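Local coordinates for protein putative dehydrogenase (Amycolatopsis orientalis, PDB 5A9T) that catalyses the NADPH-dependent reduction of imines to amines, as an imine reductase of the HIBADH-related family, at residues A11-P15 against M16-L20; K246-I249 against G250-E254. All blocks are in the same frame, centred on the assembly; numbering follows the deposited sequence.

Interaction 1. Residues A11-P15 against M16-L20; sequences AGLGP and MGSAL
S18 reaches back from the first turn of helix 15-26 to the loop that leads into it, and the carbonyl oxygen of G14, the N-cap residue, takes its backbone N-H. That bond is short and straight, S18 N to G14 O 2.8 Å with 166° at the hydrogen. The hydroxyl of S18 lies between two carbonyls, OG standing 2.8 Å from L13 O and 2.9 Å from G14 O; its single proton has two acceptors to choose from. OG is anti to the carbonyl carbon (chi1 -65°), beside the backbone N, which brings it close to both oxygens. One residue on, A19 N is bonded to P15 O at 3.1 Å, continuing the helical pattern. G12 O fares differently: buried and without a conventional partner, it is met by a CA-H of G17, with G17 CA to G12 O 3.2 Å. Any side chain on G17 would collide with that oxygen. G12 and G14 in the loop after strand 7-11 and G17 on the helix fit the Rossmann GxGxxG motif, and L13, G14, M16 and G17 bind NADP(+) in this protein. With G14 O and P15 O taken by S18 N and A19 N, the N-H groups of M16 and G17 would probably face the dinucleotide, perhaps its phosphates.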
loop_
_atom_site.group_PDB
_atom_site.type_symbol
_atom_site.label_atom_id
_atom_site.label_comp_id
_atom_site.label_asym_id
_atom_site.label_seq_id
_atom_site.Cartn_x
_atom_site.Cartn_y
_atom_site.Cartn_z
ATOM N N ALA A 11 9.579 29.508 -16.269
ATOM C CA ALA A 11 10.223 30.281 -15.271
ATOM C C ALA A 11 10.631 29.432 -14.083
ATOM O O ALA A 11 9.791 28.914 -13.348
ATOM C CB ALA A 11 9.320 31.405 -14.799
ATOM N N GLY A 12 11.913 29.285 -13.872
ATOM C CA GLY A 12 12.423 28.420 -12.845
ATOM C C GLY A 12 13.137 27.246 -13.469
ATOM O O GLY A 12 12.581 26.407 -14.140
ATOM N N LEU A 13 14.496 27.180 -13.329
ATOM C CA LEU A 13 15.327 26.176 -13.968
ATOM C C LEU A 13 16.117 25.311 -12.959
ATOM O O LEU A 13 17.248 24.851 -13.336
ATOM C CB LEU A 13 16.280 26.773 -15.020
ATOM C CG LEU A 13 15.581 27.584 -16.108
ATOM C CD1 LEU A 13 16.634 28.220 -17.027
ATOM C CD2 LEU A 13 14.657 26.673 -16.909
ATOM N N GLY A 14 15.553 25.070 -11.804
ATOM C CA GLY A 14 16.012 23.943 -10.976
ATOM C C GLY A 14 15.898 22.646 -11.742
ATOM O O GLY A 14 15.532 22.566 -12.939
ATOM N N PRO A 15 16.161 21.517 -11.100
ATOM C CA PRO A 15 16.133 20.227 -11.841
ATOM C C PRO A 15 14.734 19.923 -12.462
ATOM O O PRO A 15 14.664 19.451 -13.584
ATOM C CB PRO A 15 16.384 19.243 -10.652
ATOM C CG PRO A 15 17.248 19.996 -9.734
ATOM C CD PRO A 15 16.712 21.434 -9.735
ATOM N N MET A 16 13.682 20.244 -11.709
ATOM C CA MET A 16 12.334 20.049 -12.216
ATOM C C MET A 16 12.050 21.004 -13.359
ATOM O O MET A 16 11.598 20.613 -14.436
ATOM C CB MET A 16 11.275 20.127 -11.144
ATOM C CG MET A 16 9.923 19.706 -11.747
ATOM S SD MET A 16 9.789 18.039 -12.413
ATOM C CE MET A 16 9.568 17.151 -10.954
ATOM N N GLY A 17 12.262 22.323 -13.188
ATOM C CA GLY A 17 12.016 23.242 -14.282
ATOM C C GLY A 17 12.778 23.010 -15.539
ATOM O O GLY A 17 12.263 23.159 -16.620
ATOM N N SER A 18 14.032 22.609 -15.341
ATOM C CA SER A 18 14.793 22.239 -16.469
ATOM C C SER A 18 14.238 21.044 -17.235
ATOM O O SER A 18 14.195 20.989 -18.477
ATOM C CB SER A 18 16.218 21.902 -16.028
ATOM O OG SER A 18 16.862 23.045 -15.506
ATOM N N ALA A 19 13.742 20.003 -16.489
ATOM C CA ALA A 19 13.087 18.866 -17.129
ATOM C C ALA A 19 11.791 19.243 -17.914
ATOM O O ALA A 19 11.531 18.767 -18.961
ATOM C CB ALA A 19 12.793 17.774 -16.118
ATOM N N LEU A 20 11.056 20.186 -17.338
ATOM C CA LEU A 20 9.894 20.698 -18.029
ATOM C C LEU A 20 10.262 21.382 -19.338
ATOM O O LEU A 20 9.683 21.135 -20.374
ATOM C CB LEU A 20 9.124 21.678 -17.146
ATOM C CG LEU A 20 8.589 21.173 -15.817
ATOM C CD1 LEU A 20 8.078 22.221 -14.807
ATOM C CD2 LEU A 20 7.539 20.112 -15.986
#

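Interaction 2. Residues K246-I249 against G250-E254; sequences KHII and GTSQE
S252 bends its hydroxyl back onto the preceding turn, where OG meets I248 O at 2.8 Å. A chi1 of -60° sets OG beside the serine's own backbone N, and the two donors then grip one carbonyl from opposite faces of its plane: OG from above it, 36° out, and N, at 2.9 Å from I248 O, from the other. T251 turns the same way, but its OG1 makes only a weak bond to H247 O, at 3.3 Å. The imidazole of H247 slants past this hydroxyl, CG swung away from the backbone N at chi1 -152°, and its NE2 is hydrogen-bonded to G97 O of the second subunit. These turns belong to helix 238-255 in the helical C-terminal domain, with the dimer partner against H247, I248 and T251, while P262 of helix 260-274 touches I248 and I249. An alanine in place of S252 would remove the hydroxyl and would probably leave I248 O with the backbone N-H alone of its two donors. On another side of the helix I249 and Q253 run side by side, pointing the same way. The glutamine is extended beyond CG, its CG 3.4 Å from I249 O and its NE2 4.0 Å from I249 CG2, and both side chains touch T259.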
loop_
_atom_site.group_PDB
_atom_site.type_symbol
_atom_site.label_atom_id
_atom_site.label_comp_id
_atom_site.label_asym_id
_atom_site.label_seq_id
_atom_site.Cartn_x
_atom_site.Cartn_y
_atom_site.Cartn_z
ATOM N N LYS A 246 -1.666 -7.781 17.988
ATOM C CA LYS A 246 -0.883 -8.426 19.131
ATOM C C LYS A 246 -0.152 -9.663 18.644
ATOM O O LYS A 246 1.070 -9.893 19.040
ATOM C CB LYS A 246 -1.897 -8.708 20.310
ATOM C CG LYS A 246 -2.328 -7.519 21.038
ATOM C CD LYS A 246 -3.366 -7.909 22.121
ATOM C CE LYS A 246 -3.536 -6.681 22.971
ATOM N NZ LYS A 246 -4.598 -6.719 23.997
ATOM N N HIS A 247 -0.765 -10.486 17.791
ATOM C CA HIS A 247 -0.195 -11.639 17.196
ATOM C C HIS A 247 1.058 -11.296 16.335
ATOM O O HIS A 247 2.147 -11.954 16.361
ATOM C CB HIS A 247 -1.260 -12.411 16.448
ATOM C CG HIS A 247 -0.944 -13.825 16.389
ATOM N ND1 HIS A 247 -1.209 -14.681 17.450
ATOM C CD2 HIS A 247 -0.252 -14.542 15.467
ATOM C CE1 HIS A 247 -0.705 -15.873 17.173
ATOM N NE2 HIS A 247 -0.161 -15.822 15.964
ATOM N N ILE A 248 0.879 -10.265 15.482
ATOM C CA ILE A 248 1.948 -9.825 14.636
ATOM C C ILE A 248 3.144 -9.423 15.490
ATOM O O ILE A 248 4.326 -9.690 15.135
ATOM C CB ILE A 248 1.511 -8.689 13.670
ATOM C CG1 ILE A 248 0.485 -9.290 12.731
ATOM C CG2 ILE A 248 2.714 -8.035 13.004
ATOM C CD1 ILE A 248 -0.273 -8.170 12.017
ATOM N N ILE A 249 2.859 -8.700 16.537
ATOM C CA ILE A 249 3.936 -8.192 17.483
ATOM C C ILE A 249 4.595 -9.395 18.066
ATOM O O ILE A 249 5.846 -9.420 18.144
ATOM C CB ILE A 249 3.343 -7.272 18.551
ATOM C CG1 ILE A 249 2.815 -5.986 17.960
ATOM C CG2 ILE A 249 4.320 -6.956 19.673
ATOM C CD1 ILE A 249 1.880 -5.191 18.817
ATOM N N GLY A 250 3.868 -10.364 18.571
ATOM C CA GLY A 250 4.485 -11.571 19.148
ATOM C C GLY A 250 5.306 -12.392 18.182
ATOM O O GLY A 250 6.451 -12.832 18.459
ATOM N N THR A 251 4.880 -12.526 16.932
ATOM C CA THR A 251 5.634 -13.222 15.970
ATOM C C THR A 251 6.919 -12.425 15.590
ATOM O O THR A 251 7.984 -12.988 15.320
ATOM C CB THR A 251 4.805 -13.509 14.707
ATOM O OG1 THR A 251 3.791 -14.486 15.126
ATOM C CG2 THR A 251 5.606 -14.103 13.603
ATOM N N SER A 252 6.791 -11.087 15.463
ATOM C CA SER A 252 7.913 -10.263 15.197
ATOM C C SER A 252 8.980 -10.486 16.267
ATOM O O SER A 252 10.181 -10.599 15.975
ATOM C CB SER A 252 7.558 -8.812 15.112
ATOM O OG SER A 252 6.608 -8.553 14.060
ATOM N N GLN A 253 8.521 -10.494 17.518
ATOM C CA GLN A 253 9.543 -10.669 18.661
ATOM C C GLN A 253 10.177 -12.059 18.549
ATOM O O GLN A 253 11.423 -12.135 18.708
ATOM C CB GLN A 253 8.825 -10.544 20.024
ATOM C CG GLN A 253 8.391 -9.215 20.385
ATOM C CD GLN A 253 7.676 -9.129 21.734
ATOM O OE1 GLN A 253 7.478 -10.124 22.374
ATOM N NE2 GLN A 253 7.318 -7.944 22.123
ATOM N N GLU A 254 9.444 -13.113 18.231
ATOM C CA GLU A 254 9.993 -14.490 18.087
ATOM C C GLU A 254 11.007 -14.526 16.949
ATOM O O GLU A 254 12.025 -15.216 17.036
ATOM C CB GLU A 254 8.921 -15.537 17.885
ATOM C CG GLU A 254 8.022 -15.740 19.061
#

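In the fold
Two helices far apart in the chain carry these contacts. Interaction 1 comes first, where strand 7-11 of the mixed sheet gives way to helix 15-26 in the N-terminal nucleotide-binding domain; interaction 2 follows much later, on helix 238-255 of the all-helical C-terminal domain. Their centres are 47 Å apart, on opposite sides of the chain's centre, and their nearest atoms stay about 35 Å from each other. Between them along the chain runs the long helix 166-193. Interaction 1 lies in the NADP(+)-binding loop. Interaction 2 lies partly at the subunit interface: three of its residues touch the second subunit, while others pack on helices 166-193 and 260-274 of the same chain.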